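Local coordinates for glycoside hydrolase family protein (Novosphingobium sp. PP1Y, PDB 6Q2F) that probably hydrolyses terminal alpha-L-rhamnose residues from glycosides, as an alpha-L-rhamnosidase carrying a sodium ion, at residues T1097-L1102 / P1126-G1131; P652-P657 / P1119-D1124. One frame throughout, in Å; residues are numbered along the deposited sequence.

Contact 1. Residues T1097-L1102 / P1126-G1131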
loop_
_atom_site.group_PDB
_atom_site.type_symbol
_atom_site.label_atom_id
_atom_site.label_comp_id
_atom_site.label_asym_id
_atom_site.label_seq_id
_atom_site.Cartn_x
_atom_site.Cartn_y
_atom_site.Cartn_z
ATOM N N THR A 1097 -28.210 -6.924 -7.095
ATOM C CA THR A 1097 -27.496 -5.667 -7.283
ATOM C C THR A 1097 -28.323 -4.698 -8.135
ATOM O O THR A 1097 -29.345 -5.055 -8.724
ATOM C CB THR A 1097 -26.146 -5.891 -7.963
ATOM O OG1 THR A 1097 -26.365 -6.390 -9.291
ATOM C CG2 THR A 1097 -25.263 -6.871 -7.165
ATOM N N TRP A 1098 -27.848 -3.451 -8.206
ATOM C CA TRP A 1098 -28.463 -2.441 -9.063
ATOM C C TRP A 1098 -28.205 -2.657 -10.542
ATOM O O TRP A 1098 -28.747 -1.891 -11.348
ATOM C CB TRP A 1098 -27.948 -1.045 -8.710
ATOM C CG TRP A 1098 -28.685 -0.400 -7.607
ATOM C CD1 TRP A 1098 -28.215 -0.133 -6.336
ATOM C CD2 TRP A 1098 -30.037 0.065 -7.645
ATOM N NE1 TRP A 1098 -29.204 0.482 -5.595
ATOM C CE2 TRP A 1098 -30.326 0.622 -6.377
ATOM C CE3 TRP A 1098 -31.031 0.088 -8.637
ATOM C CZ2 TRP A 1098 -31.579 1.175 -6.070
ATOM C CZ3 TRP A 1098 -32.271 0.648 -8.331
ATOM C CH2 TRP A 1098 -32.533 1.181 -7.058
ATOM N N VAL A 1099 -27.399 -3.653 -10.915
ATOM C CA VAL A 1099 -26.906 -3.744 -12.289
ATOM C C VAL A 1099 -28.066 -3.824 -13.280
ATOM O O VAL A 1099 -28.080 -3.137 -14.311
ATOM C CB VAL A 1099 -25.956 -4.948 -12.430
ATOM C CG1 VAL A 1099 -25.642 -5.238 -13.893
ATOM C CG2 VAL A 1099 -24.681 -4.703 -11.644
ATOM N N ASN A 1100 -29.052 -4.673 -12.985
ATOM C CA ASN A 1100 -30.077 -4.987 -13.969
ATOM C C ASN A 1100 -31.012 -3.803 -14.185
ATOM O O ASN A 1100 -31.405 -3.519 -15.317
ATOM C CB ASN A 1100 -30.861 -6.233 -13.533
ATOM C CG ASN A 1100 -30.068 -7.530 -13.695
ATOM O OD1 ASN A 1100 -28.925 -7.524 -14.157
ATOM N ND2 ASN A 1100 -30.680 -8.653 -13.313
ATOM N N ARG A 1101 -31.392 -3.107 -13.110
ATOM C CA ARG A 1101 -32.228 -1.914 -13.255
ATOM C C ARG A 1101 -31.475 -0.782 -13.940
ATOM O O ARG A 1101 -32.094 0.068 -14.590
ATOM C CB ARG A 1101 -32.732 -1.449 -11.888
ATOM C CG ARG A 1101 -33.800 -0.371 -11.963
ATOM C CD ARG A 1101 -35.023 -0.895 -12.753
ATOM N NE ARG A 1101 -35.070 -0.396 -14.122
ATOM C CZ ARG A 1101 -36.084 -0.594 -14.963
ATOM N NH1 ARG A 1101 -37.145 -1.282 -14.576
ATOM N NH2 ARG A 1101 -36.043 -0.094 -16.190
ATOM N N LEU A 1102 -30.153 -0.737 -13.774
ATOM C CA LEU A 1102 -29.343 0.220 -14.516
ATOM C C LEU A 1102 -29.367 -0.108 -16.000
ATOM O O LEU A 1102 -29.584 0.771 -16.838
ATOM C CB LEU A 1102 -27.905 0.216 -13.989
ATOM C CG LEU A 1102 -27.619 0.854 -12.626
ATOM C CD1 LEU A 1102 -26.225 0.472 -12.155
ATOM C CD2 LEU A 1102 -27.736 2.380 -12.738
ATOM N N PRO A 1126 -24.920 -7.595 -20.507
ATOM C CA PRO A 1126 -25.579 -8.824 -20.061
ATOM C C PRO A 1126 -26.085 -8.664 -18.634
ATOM O O PRO A 1126 -25.399 -8.104 -17.773
ATOM C CB PRO A 1126 -24.461 -9.866 -20.153
ATOM C CG PRO A 1126 -23.212 -9.068 -19.950
ATOM C CD PRO A 1126 -23.460 -7.740 -20.611
ATOM N N LEU A 1127 -27.306 -9.141 -18.391
ATOM C CA LEU A 1127 -27.873 -9.061 -17.051
ATOM C C LEU A 1127 -27.198 -10.053 -16.103
ATOM O O LEU A 1127 -26.599 -11.042 -16.521
ATOM C CB LEU A 1127 -29.374 -9.334 -17.080
ATOM C CG LEU A 1127 -30.221 -8.371 -17.898
ATOM C CD1 LEU A 1127 -31.694 -8.788 -17.813
ATOM C CD2 LEU A 1127 -30.023 -6.958 -17.397
ATOM N N ARG A 1128 -27.290 -9.757 -14.790
ATOM C CA ARG A 1128 -26.832 -10.734 -13.810
ATOM C C ARG A 1128 -27.982 -11.669 -13.437
ATOM O O ARG A 1128 -29.137 -11.242 -13.392
ATOM C CB ARG A 1128 -26.308 -10.039 -12.550
ATOM C CG ARG A 1128 -24.962 -9.328 -12.737
ATOM C CD ARG A 1128 -24.580 -8.481 -11.538
ATOM N NE ARG A 1128 -24.606 -9.247 -10.297
ATOM C CZ ARG A 1128 -23.545 -9.504 -9.531
ATOM N NH1 ARG A 1128 -22.335 -9.051 -9.863
ATOM N NH2 ARG A 1128 -23.703 -10.210 -8.416
ATOM N N PRO A 1129 -27.724 -12.945 -13.168
ATOM C CA PRO A 1129 -28.808 -13.818 -12.705
ATOM C C PRO A 1129 -29.462 -13.203 -11.474
ATOM O O PRO A 1129 -28.781 -12.677 -10.591
ATOM C CB PRO A 1129 -28.094 -15.136 -12.381
ATOM C CG PRO A 1129 -26.777 -15.057 -13.121
ATOM C CD PRO A 1129 -26.409 -13.605 -13.079
ATOM N N SER A 1130 -30.795 -13.244 -11.439
ATOM C CA SER A 1130 -31.555 -12.510 -10.441
ATOM C C SER A 1130 -32.621 -13.395 -9.796
ATOM O O SER A 1130 -33.250 -14.223 -10.466
ATOM C CB SER A 1130 -32.219 -11.284 -11.082
ATOM O OG SER A 1130 -32.835 -10.492 -10.090
ATOM N N GLY A 1131 -32.825 -13.200 -8.493
ATOM C CA GLY A 1131 -33.913 -13.822 -7.762
ATOM C C GLY A 1131 -33.569 -15.181 -7.191
ATOM O O GLY A 1131 -32.401 -15.584 -7.067
HETATM O O HOH W 1 -27.210 -9.004 -9.046
HETATM O O HOH W 2 -33.512 -8.410 -12.308
#

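Contact 2. Residues P652-P657 / P1119-D1124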
loop_
_atom_site.group_PDB
_atom_site.type_symbol
_atom_site.label_atom_id
_atom_site.label_comp_id
_atom_site.label_asym_id
_atom_site.label_seq_id
_atom_site.Cartn_x
_atom_site.Cartn_y
_atom_site.Cartn_z
ATOM N N PRO A 652 -19.550 -0.564 -11.982
ATOM C CA PRO A 652 -20.633 0.154 -11.281
ATOM C C PRO A 652 -21.628 -0.778 -10.603
ATOM O O PRO A 652 -22.325 -1.554 -11.258
ATOM C CB PRO A 652 -21.302 0.953 -12.402
ATOM C CG PRO A 652 -20.352 0.911 -13.543
ATOM C CD PRO A 652 -19.586 -0.347 -13.434
ATOM N N TRP A 653 -21.716 -0.665 -9.276
ATOM C CA TRP A 653 -22.683 -1.407 -8.461
ATOM C C TRP A 653 -22.701 -2.898 -8.792
ATOM O O TRP A 653 -23.703 -3.587 -8.591
ATOM C CB TRP A 653 -24.084 -0.796 -8.583
ATOM C CG TRP A 653 -24.156 0.535 -7.859
ATOM C CD1 TRP A 653 -24.463 0.728 -6.541
ATOM C CD2 TRP A 653 -23.869 1.837 -8.399
ATOM N NE1 TRP A 653 -24.399 2.065 -6.236
ATOM C CE2 TRP A 653 -24.033 2.767 -7.354
ATOM C CE3 TRP A 653 -23.505 2.305 -9.668
ATOM C CZ2 TRP A 653 -23.830 4.140 -7.532
ATOM C CZ3 TRP A 653 -23.293 3.670 -9.841
ATOM C CH2 TRP A 653 -23.455 4.570 -8.778
ATOM N N ALA A 654 -21.564 -3.433 -9.240
ATOM C CA ALA A 654 -21.494 -4.820 -9.686
ATOM C C ALA A 654 -21.025 -5.782 -8.588
ATOM O O ALA A 654 -20.318 -6.755 -8.873
ATOM C CB ALA A 654 -20.607 -4.914 -10.926
ATOM N N PHE A 655 -21.426 -5.563 -7.343
ATOM C CA PHE A 655 -20.970 -6.430 -6.265
ATOM C C PHE A 655 -22.073 -6.679 -5.254
ATOM O O PHE A 655 -22.733 -5.750 -4.786
ATOM C CB PHE A 655 -19.742 -5.827 -5.520
ATOM C CG PHE A 655 -18.588 -5.496 -6.405
ATOM C CD1 PHE A 655 -18.500 -4.244 -7.010
ATOM C CD2 PHE A 655 -17.573 -6.425 -6.615
ATOM C CE1 PHE A 655 -17.402 -3.920 -7.821
ATOM C CE2 PHE A 655 -16.471 -6.119 -7.421
ATOM C CZ PHE A 655 -16.380 -4.865 -8.023
ATOM N N ALA A 656 -22.252 -7.940 -4.930
ATOM C CA ALA A 656 -22.996 -8.401 -3.778
ATOM C C ALA A 656 -22.001 -9.148 -2.905
ATOM O O ALA A 656 -20.894 -9.452 -3.360
ATOM C CB ALA A 656 -24.161 -9.311 -4.196
ATOM N N PRO A 657 -22.335 -9.440 -1.644
ATOM C CA PRO A 657 -21.349 -10.104 -0.770
ATOM C C PRO A 657 -20.785 -11.381 -1.369
ATOM O O PRO A 657 -19.615 -11.709 -1.130
ATOM C CB PRO A 657 -22.152 -10.366 0.507
ATOM C CG PRO A 657 -23.178 -9.269 0.513
ATOM C CD PRO A 657 -23.579 -9.117 -0.919
ATOM N N PRO A 1119 -22.779 7.645 -16.945
ATOM C CA PRO A 1119 -23.428 6.406 -17.389
ATOM C C PRO A 1119 -22.646 5.185 -16.928
ATOM O O PRO A 1119 -21.427 5.223 -16.751
ATOM C CB PRO A 1119 -23.452 6.530 -18.918
ATOM C CG PRO A 1119 -22.384 7.528 -19.238
ATOM C CD PRO A 1119 -22.337 8.476 -18.080
ATOM N N THR A 1120 -23.376 4.099 -16.693
ATOM C CA THR A 1120 -22.795 2.896 -16.113
ATOM C C THR A 1120 -22.772 1.728 -17.086
ATOM O O THR A 1120 -21.721 1.116 -17.295
ATOM C CB THR A 1120 -23.559 2.498 -14.836
ATOM O OG1 THR A 1120 -24.911 2.173 -15.172
ATOM C CG2 THR A 1120 -23.562 3.641 -13.814
ATOM N N TYR A 1121 -23.902 1.401 -17.699
ATOM C CA TYR A 1121 -23.970 0.260 -18.595
ATOM C C TYR A 1121 -24.606 0.651 -19.914
ATOM O O TYR A 1121 -25.456 1.539 -19.975
ATOM C CB TYR A 1121 -24.757 -0.901 -17.966
ATOM C CG TYR A 1121 -24.067 -1.455 -16.754
ATOM C CD1 TYR A 1121 -23.111 -2.447 -16.875
ATOM C CD2 TYR A 1121 -24.345 -0.959 -15.484
ATOM C CE1 TYR A 1121 -22.460 -2.945 -15.764
ATOM C CE2 TYR A 1121 -23.701 -1.447 -14.373
ATOM C CZ TYR A 1121 -22.757 -2.442 -14.518
ATOM O OH TYR A 1121 -22.107 -2.934 -13.411
ATOM N N ARG A 1122 -24.172 -0.028 -20.967
ATOM C CA ARG A 1122 -24.837 0.038 -22.257
ATOM C C ARG A 1122 -26.071 -0.853 -22.244
ATOM O O ARG A 1122 -26.161 -1.809 -21.471
ATOM C CB ARG A 1122 -23.889 -0.403 -23.372
ATOM C CG ARG A 1122 -22.521 0.244 -23.326
ATOM C CD ARG A 1122 -21.449 -0.729 -23.808
ATOM N NE ARG A 1122 -21.882 -1.449 -25.003
ATOM C CZ ARG A 1122 -21.856 -0.941 -26.231
ATOM N NH1 ARG A 1122 -21.408 0.294 -26.432
ATOM N NH2 ARG A 1122 -22.275 -1.666 -27.264
ATOM N N ALA A 1123 -27.031 -0.533 -23.110
ATOM C CA ALA A 1123 -28.207 -1.382 -23.233
ATOM C C ALA A 1123 -27.839 -2.800 -23.648
ATOM O O ALA A 1123 -28.622 -3.722 -23.410
ATOM C CB ALA A 1123 -29.196 -0.766 -24.229
ATOM N N ASP A 1124 -26.656 -2.976 -24.255
ATOM C CA ASP A 1124 -26.133 -4.303 -24.580
ATOM C C ASP A 1124 -25.973 -5.173 -23.345
ATOM O O ASP A 1124 -26.116 -6.399 -23.429
ATOM C CB ASP A 1124 -24.749 -4.208 -25.225
ATOM C CG ASP A 1124 -24.717 -3.331 -26.423
ATOM O OD1 ASP A 1124 -25.306 -2.227 -26.380
ATOM O OD2 ASP A 1124 -24.062 -3.748 -27.399
#

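Contact 1. Residues T1097-L1102 / P1126-G1131
Asn1100 pairs through its side-chain amide with the backbone of Arg1128, using both ends of the amide. Arg1128 N donates to Asn1100 OD1 at 2.8 Å, on a lone pair in the carbonyl plane. Asn1100 ND2 donates to Arg1128 O at 3.0 Å, and this bond is nearly straight at 174°. The two bonds close a ring that fixes which end of the amide is O and which is N, and sets the amide edge-on to the extended backbone. This ties the start of helix 1099-1105 to the loop that enters strand 1131-1140, within a beta-sandwich of the galactose-binding-like type. The second hydrogen of Asn1100 ND2 serves water 2, which also accepts from Ser1130 OG. Water 1 makes a similar link, accepting from Arg1128 NE at 2.9 Å and from Thr1097 N.

Thr1097 precedes the helix and caps it. Its OG1, placed between the backbone N and the carbonyl carbon (chi1 65°), accepts a weak bond from Val1099 N. The Arg1128 chain bends at its third torsion (chi3 54°) and crosses Thr1097 and Val1099 at about a right angle. Thr1097 CG2 lies over one face of the guanidinium, 3.7 Å above its plane and offset toward the rim. The charged end reaches on to Asp659 and Asp1056, with a salt bridge from NH2 to each. These carboxylates probably offset its charge. Because Asp659 belongs to helix 657-670, Arg1128 also joins this sandwich to that helix of the barrel domain.

Apolar contacts lie on both the arginine chain and the amide. Arg1128 CD packs on Val1099 CG2 at 3.8 Å. Leu1127, one residue before Arg1128, meets Asn1100 obliquely, with Leu1127 CD2 3.7 Å from Asn1100 CG.

Contact 2. Residues P652-P657 / P1119-D1124
Tyr1121 points the end of its ring at the backbone of Pro652, and Tyr1121 OH donates to Pro652 O at 2.6 Å. The contact joins two loops of different domains. One follows strand 642-649 of the (beta/alpha)8 barrel, and the other belongs to the galactose-binding-like beta-sandwich. The carbonyl oxygen lies at the edge of the tyrosine ring, in its plane. The hydroxyl lies 22° out of the carbonyl plane of Pro652. With CG beside the backbone N (chi1 -65°), the tyrosine ring reaches toward Pro652 although its CB does not point there. The two side chains cross obliquely, and Pro652 CD comes within 3.6 Å of Tyr1121 OH. Ala654 CB touches the same hydroxyl at 3.5 Å. The ring also touches Val1099, Leu1102 and Ile1103 of helix 1099-1105. A phenylalanine here would probably leave Pro652 O without its hydroxyl partner and weaken the join between the two loops.

Thr1120 and Pro652 run past each other in opposite directions, with Pro652 CB 3.7 Å from Thr1120 CB. The Trp653 indole stacks on Tyr700 and stands at about a right angle to the threonine. Thr1120 CG2 meets the indole edge near its plane, 4.0 Å from Trp653 CZ3.

From the N terminus, the chain first reaches 652-657, the loop between strand 642-649 and helix 657-670. Much later it enters 1097-1102, then 1119-1124, and finally 1126-1131. The segments alternate, so the two contacts cross rather than nest. Contact 1 closes a short loop of 23 residues inside the sandwich. Contact 2 closes a very long one, 461 residues, and returns the sandwich to the barrel. Their centres are about 8 Å apart. They touch where Val1099 CG2 lies 3.6 Å from Tyr1121 OH, and Trp1098 meets Trp653 edge-to-face. Contact 1 fastens helix 1099-1105 to the loop before strand 1131-1140; contact 2 fastens the earlier part of the same loop to the barrel.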